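Local coordinates for protein flavin-dependent thymidylate synthase (Thermus thermophilus, PDB 6J61) that probably catalyses the reductive methylation of dUMP to dTMP with methylenetetrahydrofolate, NADPH and FAD, working as a homotetramer whose flavin sites are each built by three subunits, at residues G38-T41 / V42-A46; D50-R54 / H55-S59; F178-L181 / K182-A186; T228-R231 / A232-L236; L249-G252 / G253-K257. One frame throughout, in Å; residues are numbered along the deposited sequence.

How the contacts relate
All five contacts are local, made between neighbours a few residues apart where helices begin, end or run on, and they follow one another along the chain. Contacts 1 and 2 sit toward the two ends of helix 42-54, their centres about 15 Å apart. Contact 2 touches contact 3, on helix 174-184, where Met53 meets Phe178, although their centres are about 17 Å apart; these two contacts reach different FAD molecules, in keeping with flavin sites shared among subunits. Contact 2 also touches contact 5, at the start of helix 253-263, through Arg54 and Arg255. Contact 4, on helix 227-236, lies about 20 Å from contact 5 between centres, and both meet the third subunit.

Contact 1 (G38-T41 / V42-A46); sequences GTKT and VREDA
Backbone hydrogen bonds tie Thr41 to Glu44 and Asp45 across the first turn of a helix. Asp45 N donates to Thr41 O at 2.7 Å, while a weak bond from Glu44 N reaches the same oxygen. Thr41 OG1 accepts from Glu44 N at 3.1 Å, with an N-H...O angle of 145°. This is the N-cap of helix 42-54, where a hydroxyl takes up an amide that has no earlier turn to bind.

The backbone N of Lys40 gives a straight but weak bond to Asp45 OD2, 3.4 Å away. Charge pairing holds the other oxygen, OD1, through a salt bridge to Arg32 on helix 24-32, so the carboxylate links the loop to two helices. Lys40 NZ stays 4.5 Å from Glu44 OE1, beyond a salt bridge.

Methyls make looser contacts. With Glu44 CG anti to the backbone N (chi1 -168°) and a bend at chi2, the carboxylate comes back toward the loop, and OE2 lies 3.5 Å from Thr41 CG2. Thr39 CG2 approaches Asp45 OD2 to 3.6 Å.

Contact 2 (D50-R54 / H55-S59); sequences DYLMR and HRHTS. With FAD (flavin-adenine dinucleotide), chain E.
His55 and Tyr51 lie one turn apart and stack face to face, with ring centroids 4.0 Å apart and planes inclined by 12°. A Tyr51 chi1 of 176° swings its ring against the imidazole, whose NE2 lies 3.5 Å from Tyr51 CE2. A backbone bond from His55 N to Tyr51 O runs beside the stack. The stack and a hydrogen bond from NE2 to Glu258 together hold the imidazole, and Glu258 also forms a salt bridge with Arg54.

Leu52 and His57 form the second pair, side by side and pointing the same way, with Leu52 CD2 3.3 Å from His57 CD2. One face of the His57 ring lies against the flavin: FAD N5 is 3.2 Å from His57 NE2. The backbone turn that delivers His57 is a Schellman motif. Its His57 N to Leu52 O bond is 3.0 Å long and its Arg56 N to Met53 O bond is weak, while Arg56 takes the positive phi (63°) that lets the chain turn away.

Helix 42-54 thus ends at a flavin pocket, with Met53 packed on helices 209-220 and 174-184, Arg54 on helix 253-263, and the chain leading on toward strand 65-73.

Contact 3 (F178-L181 / K182-A186); sequences FHFL and KLRLA. With FAD (flavin-adenine dinucleotide), chain N; PO4 (phosphate ion), chain F.
Helix 174-184 carries part of an FAD pocket, and within it His179 and Leu183, one turn apart, touch each other as well as the cofactor. A first torsion of -178° sends the His179 imidazole out to the FAD diphosphate, where NE2 donates to O2P at 3.2 Å with an N-H...O angle of 148°. Leu183 CD1 comes within 3.5 Å of that same NE2, while the other methyl, CD2, lies 4.1 Å from the flavin methyl C8M. A glutamine in place of His179 would probably lose the ring's contact with the Leu183 methyl and leave the phosphate oxygen O2P without a firmly placed donor.

The next pair along the helix is Phe180 and Arg184. Arg184 CG makes a CH-pi contact over one face of the phenyl ring, 3.8 Å from its centroid, and the chain then bends at chi2. The guanidinium is oriented by His83, which is hydrogen-bonded to NE, and NH1 gives a weak bond to phosphate O1 at 3.5 Å. Trp80 stacks on Phe180, and His83 meets that ring edge to face.

One helix thus offers donors to two anionic groups, the cofactor diphosphate and a bound phosphate, the latter probably from the crystallisation liquor. A phosphate beside Arg184 is consistent with the predicted role of this arginine in binding dUMP.

Contact 4 (T228-R231 / A232-L236); sequences TELR and ALRGL
Arg234 CG points anti to the carbonyl carbon (chi1 -57°) and its chain runs extended from CG to NE, which lays the guanidinium back over Leu230 and Arg231. This is ordinary i to i+3 and i to i+4 contact along helix 227-236, where Arg234 N also donates to Leu230 O at 3.2 Å. One face of the guanidinium covers the backbone: Leu230 O lies above its plane, near the border rather than the middle. NH2 rests 3.5 Å from Leu230 CB, and NH1 lies 3.6 Å from Arg231 CA.

Arg234 NE is bonded to Val263 O, which fixes the flat group. A serine here would probably leave that carbonyl without its donor and uncover the Leu230 carbonyl. Arg231 NE comes to 4.1 Å from Arg234 NH1, a like-charge approach with the two guanidinium planes 67° apart.

Around this turn, the third subunit packs Leu246 on Ala232 and forms a salt bridge from Lys262 to Glu229. Leu230 CD2 also meets Leu233 CD1 at 4.4 Å.

Contact 5 (L249-G252 / G253-K257); sequences LGLG and GSRLK
Leu251 sits between two side chains of the following helix, touching Arg255 with a methyl and Leu256 with its CB. Its CD2 lies over one face of the Arg255 guanidinium, 3.6 Å from NH2 and away from the centre of the group. Its CB is 4.0 Å from Leu256 CG, and that same CG approaches Leu251 O to 3.3 Å. Leu256 CB packs against Gly252 CA at 3.8 Å. No hydrogen bond crosses between the segments, so apolar groups and a guanidinium face carry the contact.

The Arg255 chain bends at chi2 and chi3, and this turn presents its face to the leucine. Its far end is held by a hydrogen bond from NH2 to Ser226 of the third subunit, besides long, weak ion pairs to Glu217 and Asp50. Leu251 and Leu256 both rest on Leu246 of helix 239-249.

The backbone turns on glycines. Gly250, at a phi of 112°, closes helix 239-249 in a Schellman motif; Gly253 also has positive phi, and a CB there would clash with Gly252 O. This Schellman-ended helix, joined through glycines to the next one near the C-terminal end of the chain, is probably part of the enzyme's extra C-terminal domain.

Contact 1 (G38-T41 / V42-A46)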
# COMPACT_ATOMS: atom_id res chain seq x y z
N GLY A 38 -4.07 26.04 11.61
CA GLY A 38 -3.27 26.05 10.40
C GLY A 38 -3.83 26.76 9.18
O GLY A 38 -3.38 26.53 8.06
N THR A 39 -4.82 27.61 9.38
CA THR A 39 -5.43 28.36 8.28
C THR A 39 -4.96 29.81 8.24
O THR A 39 -4.30 30.30 9.16
CB THR A 39 -6.96 28.39 8.39
OG1 THR A 39 -7.32 28.43 9.78
CG2 THR A 39 -7.58 27.19 7.72
N LYS A 40 -5.31 30.48 7.15
CA LYS A 40 -4.99 31.89 6.96
C LYS A 40 -6.17 32.48 6.22
O LYS A 40 -7.30 32.37 6.69
CB LYS A 40 -3.69 32.05 6.16
CG LYS A 40 -2.48 31.45 6.88
CD LYS A 40 -1.17 32.12 6.47
CE LYS A 40 -0.00 31.57 7.30
NZ LYS A 40 1.25 32.36 7.16
N THR A 41 -5.93 33.10 5.08
CA THR A 41 -7.02 33.69 4.30
C THR A 41 -7.43 32.72 3.18
O THR A 41 -6.62 31.91 2.73
CB THR A 41 -6.58 35.04 3.71
OG1 THR A 41 -6.16 34.85 2.36
CG2 THR A 41 -5.41 35.59 4.50
N VAL A 42 -8.68 32.80 2.73
CA VAL A 42 -9.14 31.89 1.68
C VAL A 42 -8.37 31.97 0.36
O VAL A 42 -8.16 30.95 -0.29
CB VAL A 42 -10.65 32.04 1.37
CG1 VAL A 42 -11.47 31.95 2.64
CG2 VAL A 42 -10.89 33.34 0.67
N ARG A 43 -7.96 33.16 -0.07
CA ARG A 43 -7.22 33.20 -1.32
C ARG A 43 -5.79 32.73 -1.07
O ARG A 43 -5.12 32.25 -1.98
CB ARG A 43 -7.26 34.59 -1.97
CG ARG A 43 -6.97 35.77 -1.09
CD ARG A 43 -7.45 37.03 -1.79
NE ARG A 43 -6.66 37.32 -2.98
CZ ARG A 43 -5.48 37.92 -2.95
NH1 ARG A 43 -4.97 38.31 -1.79
NH2 ARG A 43 -4.79 38.13 -4.08
N GLU A 44 -5.35 32.84 0.17
CA GLU A 44 -4.00 32.40 0.52
C GLU A 44 -3.99 30.87 0.61
O GLU A 44 -3.01 30.22 0.23
CB GLU A 44 -3.57 33.01 1.85
CG GLU A 44 -2.11 32.85 2.14
CD GLU A 44 -1.54 34.04 2.89
OE1 GLU A 44 -0.34 34.00 3.26
OE2 GLU A 44 -2.29 35.03 3.11
N ASP A 45 -5.09 30.30 1.12
CA ASP A 45 -5.22 28.86 1.25
C ASP A 45 -5.49 28.24 -0.12
O ASP A 45 -4.97 27.17 -0.45
CB ASP A 45 -6.33 28.51 2.25
CG ASP A 45 -5.94 28.82 3.69
OD1 ASP A 45 -4.75 29.15 3.93
OD2 ASP A 45 -6.81 28.74 4.58
N ALA A 46 -6.29 28.93 -0.93
CA ALA A 46 -6.58 28.46 -2.27
C ALA A 46 -5.25 28.45 -3.01
O ALA A 46 -4.93 27.51 -3.73
CB ALA A 46 -7.56 29.40 -2.95

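Contact 2 (D50-R54 / H55-S59)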
# COMPACT_ATOMS: atom_id res chain seq x y z
N ASP A 50 -3.52 25.27 -4.40
CA ASP A 50 -3.26 25.21 -5.83
C ASP A 50 -1.82 24.79 -6.06
O ASP A 50 -1.52 23.97 -6.92
CB ASP A 50 -3.47 26.57 -6.48
CG ASP A 50 -3.33 26.50 -7.98
OD1 ASP A 50 -4.31 26.07 -8.63
OD2 ASP A 50 -2.24 26.84 -8.50
N TYR A 51 -0.93 25.37 -5.27
CA TYR A 51 0.49 25.09 -5.37
C TYR A 51 0.81 23.61 -5.11
O TYR A 51 1.58 22.99 -5.86
CB TYR A 51 1.24 25.99 -4.37
CG TYR A 51 2.73 25.74 -4.29
CD1 TYR A 51 3.23 24.65 -3.58
CD2 TYR A 51 3.64 26.57 -4.95
CE1 TYR A 51 4.59 24.39 -3.54
CE2 TYR A 51 5.00 26.31 -4.92
CZ TYR A 51 5.47 25.22 -4.21
OH TYR A 51 6.81 24.93 -4.17
N LEU A 52 0.23 23.04 -4.06
CA LEU A 52 0.47 21.64 -3.69
C LEU A 52 0.05 20.68 -4.80
O LEU A 52 0.72 19.68 -5.05
CB LEU A 52 -0.27 21.30 -2.39
CG LEU A 52 0.17 22.05 -1.12
CD1 LEU A 52 -0.76 21.69 0.03
CD2 LEU A 52 1.60 21.70 -0.78
N MET A 53 -1.07 20.97 -5.43
CA MET A 53 -1.59 20.16 -6.52
C MET A 53 -0.61 20.21 -7.70
O MET A 53 -0.22 19.17 -8.24
CB MET A 53 -2.97 20.71 -6.92
CG MET A 53 -3.62 20.08 -8.14
SD MET A 53 -4.24 18.45 -7.83
CE MET A 53 -5.58 18.79 -6.75
N ARG A 54 -0.19 21.42 -8.07
CA ARG A 54 0.75 21.66 -9.17
C ARG A 54 2.08 20.94 -9.03
O ARG A 54 2.57 20.34 -9.99
CB ARG A 54 1.08 23.15 -9.29
CG ARG A 54 0.07 24.01 -9.98
CD ARG A 54 0.63 25.42 -10.15
NE ARG A 54 0.68 26.17 -8.90
CZ ARG A 54 1.50 27.19 -8.67
NH1 ARG A 54 2.35 27.59 -9.60
NH2 ARG A 54 1.46 27.83 -7.51
N HIS A 55 2.66 21.03 -7.84
CA HIS A 55 3.97 20.43 -7.58
C HIS A 55 3.98 18.97 -7.11
O HIS A 55 5.03 18.46 -6.72
CB HIS A 55 4.72 21.29 -6.58
CG HIS A 55 5.07 22.65 -7.11
ND1 HIS A 55 6.37 23.06 -7.29
CD2 HIS A 55 4.29 23.66 -7.55
CE1 HIS A 55 6.38 24.28 -7.81
NE2 HIS A 55 5.12 24.66 -7.98
N ARG A 56 2.83 18.31 -7.16
CA ARG A 56 2.76 16.92 -6.74
C ARG A 56 3.09 16.70 -5.26
O ARG A 56 3.51 15.60 -4.89
CB ARG A 56 3.70 16.08 -7.61
CG ARG A 56 3.31 16.01 -9.07
CD ARG A 56 2.07 15.16 -9.25
NE ARG A 56 0.91 15.69 -8.53
CZ ARG A 56 -0.22 15.01 -8.35
NH1 ARG A 56 -0.34 13.78 -8.84
NH2 ARG A 56 -1.23 15.56 -7.68
N HIS A 57 2.93 17.73 -4.43
CA HIS A 57 3.18 17.59 -3.00
C HIS A 57 1.85 17.02 -2.50
O HIS A 57 0.97 17.74 -2.06
CB HIS A 57 3.45 18.96 -2.37
CG HIS A 57 3.77 18.91 -0.92
ND1 HIS A 57 3.59 17.78 -0.15
CD2 HIS A 57 4.23 19.86 -0.07
CE1 HIS A 57 3.92 18.04 1.10
NE2 HIS A 57 4.31 19.29 1.18
N THR A 58 1.73 15.70 -2.60
CA THR A 58 0.50 14.99 -2.28
C THR A 58 0.13 14.66 -0.84
O THR A 58 -1.05 14.51 -0.54
CB THR A 58 0.45 13.67 -3.10
OG1 THR A 58 1.56 12.84 -2.74
CG2 THR A 58 0.51 13.97 -4.59
N SER A 59 1.12 14.55 0.04
CA SER A 59 0.86 14.21 1.45
C SER A 59 -0.28 14.98 2.11
O SER A 59 -1.13 14.39 2.79
CB SER A 59 2.13 14.39 2.28
OG SER A 59 2.86 13.18 2.36
PA FAD E . 4.69 6.44 -2.85
O1A FAD E . 4.97 6.62 -1.40
O2A FAD E . 5.64 5.28 -3.44
O5B FAD E . 3.15 6.02 -3.02
C5B FAD E . 2.81 6.04 -4.40
C4B FAD E . 1.29 6.06 -4.51
O4B FAD E . 0.74 4.88 -3.89
C3B FAD E . 0.71 7.26 -3.79
O3B FAD E . 0.59 8.41 -4.62
C2B FAD E . -0.63 6.74 -3.29
O2B FAD E . -1.62 6.90 -4.31
C1B FAD E . -0.34 5.25 -2.97
N9A FAD E . 0.08 5.02 -1.55
C8A FAD E . 1.28 4.51 -1.12
N7A FAD E . 1.32 4.43 0.17
C5A FAD E . 0.15 4.88 0.68
C6A FAD E . -0.38 5.02 1.99
N6A FAD E . 0.37 4.66 3.09
N1A FAD E . -1.64 5.52 2.13
C2A FAD E . -2.39 5.88 1.07
N3A FAD E . -1.92 5.76 -0.18
C4A FAD E . -0.67 5.27 -0.42
N1 FAD E . 6.89 15.42 2.13
C2 FAD E . 6.90 15.88 3.39
O2 FAD E . 6.79 15.07 4.31
N3 FAD E . 7.03 17.20 3.69
C4 FAD E . 7.16 18.16 2.72
O4 FAD E . 7.28 19.34 3.01
C4X FAD E . 7.15 17.71 1.29
N5 FAD E . 7.26 18.54 0.26
C5X FAD E . 7.25 18.10 -1.03
C6 FAD E . 7.36 19.04 -2.11
C7 FAD E . 7.35 18.61 -3.43
C7M FAD E . 7.48 19.64 -4.53
C8 FAD E . 7.22 17.21 -3.73
C8M FAD E . 7.21 16.72 -5.17
C9 FAD E . 7.11 16.26 -2.70
C9A FAD E . 7.11 16.68 -1.32
N10 FAD E . 6.99 15.75 -0.24
C10 FAD E . 7.01 16.23 1.07
C1' FAD E . 6.87 14.30 -0.46
C2' FAD E . 5.43 13.85 -0.78
O2' FAD E . 4.51 14.42 0.16
C3' FAD E . 5.36 12.30 -0.76
O3' FAD E . 5.58 11.80 0.57
C4' FAD E . 6.40 11.67 -1.72
O4' FAD E . 6.55 12.48 -2.90
C5' FAD E . 5.95 10.28 -2.13
O5' FAD E . 4.98 10.42 -3.17
P FAD E . 4.07 9.11 -3.21
O1P FAD E . 3.45 8.89 -1.87
O2P FAD E . 2.94 9.33 -4.32
O3P FAD E . 5.01 7.83 -3.67

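Contact 3 (F178-L181 / K182-A186)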
# COMPACT_ATOMS: atom_id res chain seq x y z
N PHE A 178 -8.94 11.35 -5.84
CA PHE A 178 -8.76 12.16 -7.05
C PHE A 178 -8.22 11.27 -8.16
O PHE A 178 -8.61 11.39 -9.33
CB PHE A 178 -7.78 13.31 -6.82
CG PHE A 178 -8.40 14.53 -6.18
CD1 PHE A 178 -9.67 14.95 -6.54
CD2 PHE A 178 -7.69 15.28 -5.25
CE1 PHE A 178 -10.23 16.10 -5.99
CE2 PHE A 178 -8.24 16.43 -4.69
CZ PHE A 178 -9.51 16.85 -5.06
N HIS A 179 -7.30 10.38 -7.78
CA HIS A 179 -6.71 9.44 -8.71
C HIS A 179 -7.85 8.61 -9.32
O HIS A 179 -7.96 8.46 -10.54
CB HIS A 179 -5.74 8.52 -7.96
CG HIS A 179 -5.04 7.53 -8.82
ND1 HIS A 179 -4.05 7.88 -9.71
CD2 HIS A 179 -5.17 6.18 -8.92
CE1 HIS A 179 -3.60 6.80 -10.32
NE2 HIS A 179 -4.26 5.75 -9.86
N PHE A 180 -8.71 8.08 -8.45
CA PHE A 180 -9.86 7.27 -8.84
C PHE A 180 -10.75 8.01 -9.83
O PHE A 180 -11.18 7.46 -10.85
CB PHE A 180 -10.67 6.91 -7.59
CG PHE A 180 -11.98 6.23 -7.88
CD1 PHE A 180 -12.01 4.91 -8.30
CD2 PHE A 180 -13.17 6.91 -7.76
CE1 PHE A 180 -13.21 4.28 -8.59
CE2 PHE A 180 -14.37 6.29 -8.05
CZ PHE A 180 -14.39 4.97 -8.46
N LEU A 181 -11.02 9.27 -9.52
CA LEU A 181 -11.86 10.10 -10.36
C LEU A 181 -11.25 10.37 -11.72
O LEU A 181 -11.95 10.33 -12.73
CB LEU A 181 -12.16 11.40 -9.63
CG LEU A 181 -13.03 11.22 -8.39
CD1 LEU A 181 -13.18 12.56 -7.67
CD2 LEU A 181 -14.38 10.69 -8.81
N LYS A 182 -9.95 10.65 -11.74
CA LYS A 182 -9.23 10.92 -12.99
C LYS A 182 -9.34 9.72 -13.93
O LYS A 182 -9.51 9.89 -15.13
CB LYS A 182 -7.76 11.22 -12.69
CG LYS A 182 -6.88 11.42 -13.92
CD LYS A 182 -7.38 12.55 -14.81
CE LYS A 182 -6.58 12.65 -16.13
NZ LYS A 182 -7.17 13.62 -17.10
N LEU A 183 -9.26 8.52 -13.37
CA LEU A 183 -9.35 7.30 -14.18
C LEU A 183 -10.77 6.89 -14.53
O LEU A 183 -11.05 6.52 -15.67
CB LEU A 183 -8.66 6.14 -13.46
CG LEU A 183 -7.13 6.20 -13.45
CD1 LEU A 183 -6.59 5.18 -12.46
CD2 LEU A 183 -6.60 5.96 -14.86
N ARG A 184 -11.68 6.95 -13.57
CA ARG A 184 -13.05 6.54 -13.81
C ARG A 184 -13.93 7.61 -14.44
O ARG A 184 -15.06 7.33 -14.87
CB ARG A 184 -13.66 6.03 -12.52
CG ARG A 184 -12.85 4.91 -11.93
CD ARG A 184 -12.72 3.74 -12.89
NE ARG A 184 -11.78 2.75 -12.38
CZ ARG A 184 -11.49 1.61 -12.98
NH1 ARG A 184 -12.08 1.29 -14.12
NH2 ARG A 184 -10.60 0.78 -12.44
N LEU A 185 -13.43 8.83 -14.49
CA LEU A 185 -14.17 9.91 -15.11
C LEU A 185 -13.74 9.96 -16.59
O LEU A 185 -14.45 10.48 -17.44
CB LEU A 185 -13.86 11.23 -14.40
CG LEU A 185 -15.02 12.06 -13.85
CD1 LEU A 185 -16.23 11.20 -13.57
CD2 LEU A 185 -14.56 12.78 -12.58
N ALA A 186 -12.57 9.39 -16.88
CA ALA A 186 -12.06 9.36 -18.24
C ALA A 186 -13.04 8.62 -19.13
O ALA A 186 -13.71 7.68 -18.68
CB ALA A 186 -10.72 8.66 -18.28
PA FAD N . -4.73 2.02 -6.92
O1A FAD N . -5.04 0.57 -6.87
O2A FAD N . -5.68 2.82 -5.89
O5B FAD N . -3.20 2.22 -6.49
C5B FAD N . -2.81 3.58 -6.71
C4B FAD N . -1.28 3.62 -6.69
O4B FAD N . -0.82 3.18 -5.40
C3B FAD N . -0.70 2.65 -7.71
O3B FAD N . -0.54 3.22 -9.01
C2B FAD N . 0.62 2.23 -7.08
O2B FAD N . 1.66 3.15 -7.45
C1B FAD N . 0.31 2.25 -5.56
N9A FAD N . -0.04 0.90 -5.00
C8A FAD N . -1.17 0.58 -4.30
N7A FAD N . -1.16 -0.68 -3.95
C5A FAD N . -0.03 -1.26 -4.40
C6A FAD N . 0.52 -2.58 -4.34
N6A FAD N . -0.16 -3.59 -3.69
N1A FAD N . 1.72 -2.81 -4.92
C2A FAD N . 2.39 -1.84 -5.55
N3A FAD N . 1.91 -0.59 -5.64
C4A FAD N . 0.72 -0.26 -5.09
N1 FAD N . -6.67 -4.30 -15.33
C2 FAD N . -6.65 -5.60 -15.66
O2 FAD N . -6.53 -6.42 -14.76
N3 FAD N . -6.76 -6.05 -16.93
C4 FAD N . -6.90 -5.18 -18.00
O4 FAD N . -6.99 -5.60 -19.14
C4X FAD N . -6.92 -3.71 -17.70
N5 FAD N . -7.05 -2.78 -18.65
C5X FAD N . -7.06 -1.45 -18.35
C6 FAD N . -7.19 -0.48 -19.41
C7 FAD N . -7.21 0.88 -19.12
C7M FAD N . -7.34 1.87 -20.27
C8 FAD N . -7.10 1.34 -17.76
C8M FAD N . -7.11 2.82 -17.43
C9 FAD N . -6.97 0.42 -16.71
C9A FAD N . -6.95 -0.99 -16.97
N10 FAD N . -6.82 -1.96 -15.92
C10 FAD N . -6.80 -3.32 -16.26
C1' FAD N . -6.70 -1.58 -14.49
C2' FAD N . -5.29 -1.08 -14.09
O2' FAD N . -4.29 -2.05 -14.42
C3' FAD N . -5.25 -0.79 -12.56
O3' FAD N . -5.42 -2.01 -11.83
C4' FAD N . -6.37 0.22 -12.15
O4' FAD N . -6.47 1.29 -13.12
C5' FAD N . -6.06 0.83 -10.79
O5' FAD N . -5.04 1.81 -10.96
P FAD N . -4.13 1.89 -9.63
O1P FAD N . -3.67 0.53 -9.23
O2P FAD N . -2.88 2.83 -9.96
O3P FAD N . -5.04 2.60 -8.43
P PO4 F . -10.96 -2.78 -15.46
O1 PO4 F . -11.60 -1.55 -16.02
O2 PO4 F . -10.49 -3.64 -16.57
O3 PO4 F . -11.95 -3.52 -14.64
O4 PO4 F . -9.81 -2.39 -14.61

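Contact 4 (T228-R231 / A232-L236)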
# COMPACT_ATOMS: atom_id res chain seq x y z
N THR A 228 7.60 14.21 -27.51
CA THR A 228 7.54 14.73 -28.87
C THR A 228 6.48 15.81 -28.99
O THR A 228 6.59 16.71 -29.82
CB THR A 228 7.28 13.62 -29.91
OG1 THR A 228 5.93 13.15 -29.79
CG2 THR A 228 8.24 12.45 -29.70
N GLU A 229 5.45 15.74 -28.16
CA GLU A 229 4.42 16.76 -28.20
C GLU A 229 5.01 18.08 -27.72
O GLU A 229 4.82 19.12 -28.35
CB GLU A 229 3.21 16.35 -27.35
CG GLU A 229 2.14 15.62 -28.15
CD GLU A 229 0.97 15.16 -27.29
OE1 GLU A 229 1.15 14.20 -26.50
OE2 GLU A 229 -0.12 15.75 -27.40
N LEU A 230 5.73 18.04 -26.60
CA LEU A 230 6.36 19.24 -26.06
C LEU A 230 7.38 19.79 -27.06
O LEU A 230 7.63 20.99 -27.13
CB LEU A 230 7.07 18.92 -24.74
CG LEU A 230 6.21 18.56 -23.53
CD1 LEU A 230 7.09 18.12 -22.38
CD2 LEU A 230 5.37 19.76 -23.13
N ARG A 231 7.98 18.89 -27.83
CA ARG A 231 8.98 19.25 -28.83
C ARG A 231 8.33 19.96 -30.02
O ARG A 231 8.96 20.80 -30.67
CB ARG A 231 9.70 17.98 -29.29
CG ARG A 231 10.75 18.18 -30.36
CD ARG A 231 11.64 16.96 -30.46
NE ARG A 231 12.59 16.91 -29.37
CZ ARG A 231 13.20 15.80 -28.95
NH1 ARG A 231 12.93 14.64 -29.54
NH2 ARG A 231 14.06 15.85 -27.94
N ALA A 232 7.07 19.63 -30.30
CA ALA A 232 6.35 20.26 -31.38
C ALA A 232 6.00 21.67 -30.93
O ALA A 232 5.98 22.59 -31.74
CB ALA A 232 5.08 19.49 -31.70
N LEU A 233 5.71 21.83 -29.64
CA LEU A 233 5.37 23.14 -29.10
C LEU A 233 6.58 24.04 -29.29
O LEU A 233 6.44 25.23 -29.56
CB LEU A 233 5.01 23.04 -27.62
CG LEU A 233 3.64 22.42 -27.38
CD1 LEU A 233 3.31 22.47 -25.90
CD2 LEU A 233 2.61 23.18 -28.19
N ARG A 234 7.76 23.47 -29.12
CA ARG A 234 8.98 24.23 -29.35
C ARG A 234 9.04 24.25 -30.88
O ARG A 234 8.43 23.40 -31.54
CB ARG A 234 10.19 23.47 -28.80
CG ARG A 234 10.10 23.15 -27.33
CD ARG A 234 11.13 22.11 -26.94
NE ARG A 234 10.72 21.42 -25.72
CZ ARG A 234 10.93 20.14 -25.45
NH1 ARG A 234 11.58 19.37 -26.31
NH2 ARG A 234 10.47 19.63 -24.32
N GLY A 235 9.74 25.19 -31.47
CA GLY A 235 9.78 25.21 -32.92
C GLY A 235 8.59 25.97 -33.45
O GLY A 235 8.75 26.83 -34.31
N LEU A 236 7.39 25.65 -32.95
CA LEU A 236 6.18 26.34 -33.36
C LEU A 236 5.99 27.62 -32.55
O LEU A 236 5.36 28.57 -33.02
CB LEU A 236 4.93 25.47 -33.16
CG LEU A 236 4.46 24.43 -34.18
CD1 LEU A 236 3.14 23.84 -33.72
CD2 LEU A 236 4.28 25.07 -35.55

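Contact 5 (L249-G252 / G253-K257)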
# COMPACT_ATOMS: atom_id res chain seq x y z
N LEU A 249 -4.65 35.01 -20.48
CA LEU A 249 -5.71 34.24 -19.83
C LEU A 249 -5.73 34.38 -18.31
O LEU A 249 -6.63 33.87 -17.65
CB LEU A 249 -5.61 32.77 -20.25
CG LEU A 249 -5.93 32.55 -21.73
CD1 LEU A 249 -5.80 31.10 -22.10
CD2 LEU A 249 -7.33 33.04 -22.02
N GLY A 250 -4.73 35.08 -17.77
CA GLY A 250 -4.70 35.30 -16.33
C GLY A 250 -3.62 34.62 -15.50
O GLY A 250 -3.74 34.58 -14.28
N LEU A 251 -2.58 34.09 -16.14
CA LEU A 251 -1.52 33.44 -15.38
C LEU A 251 -0.41 34.44 -15.08
O LEU A 251 -0.06 35.25 -15.94
CB LEU A 251 -0.94 32.26 -16.17
CG LEU A 251 -1.89 31.15 -16.63
CD1 LEU A 251 -1.07 29.98 -17.14
CD2 LEU A 251 -2.76 30.69 -15.48
N GLY A 252 0.14 34.38 -13.88
CA GLY A 252 1.20 35.29 -13.51
C GLY A 252 2.13 34.71 -12.46
O GLY A 252 1.77 33.75 -11.78
N GLY A 253 3.33 35.27 -12.33
CA GLY A 253 4.27 34.77 -11.35
C GLY A 253 4.63 33.31 -11.56
O GLY A 253 4.82 32.87 -12.70
N SER A 254 4.71 32.56 -10.46
CA SER A 254 5.07 31.14 -10.48
C SER A 254 4.28 30.29 -11.48
O SER A 254 4.87 29.49 -12.21
CB SER A 254 4.91 30.56 -9.09
OG SER A 254 5.69 31.29 -8.16
N ARG A 255 2.96 30.42 -11.49
CA ARG A 255 2.15 29.64 -12.44
C ARG A 255 2.70 29.86 -13.84
O ARG A 255 2.98 28.91 -14.57
CB ARG A 255 0.68 30.08 -12.39
CG ARG A 255 -0.25 29.13 -11.65
CD ARG A 255 -0.20 27.71 -12.23
NE ARG A 255 -1.08 27.46 -13.37
CZ ARG A 255 -2.40 27.60 -13.34
NH1 ARG A 255 -3.00 28.00 -12.22
NH2 ARG A 255 -3.13 27.30 -14.40
N LEU A 256 2.86 31.13 -14.21
CA LEU A 256 3.37 31.51 -15.52
C LEU A 256 4.77 30.96 -15.77
O LEU A 256 5.01 30.28 -16.76
CB LEU A 256 3.40 33.04 -15.66
CG LEU A 256 2.69 33.72 -16.83
CD1 LEU A 256 3.38 35.04 -17.07
CD2 LEU A 256 2.74 32.87 -18.10
N LYS A 257 5.69 31.28 -14.88
CA LYS A 257 7.07 30.82 -15.01
C LYS A 257 7.09 29.31 -15.19
O LYS A 257 7.74 28.79 -16.10
CB LYS A 257 7.87 31.22 -13.78
CG LYS A 257 9.32 30.79 -13.82
CD LYS A 257 10.10 31.37 -12.66
CE LYS A 257 11.51 30.79 -12.61
NZ LYS A 257 12.24 30.96 -13.90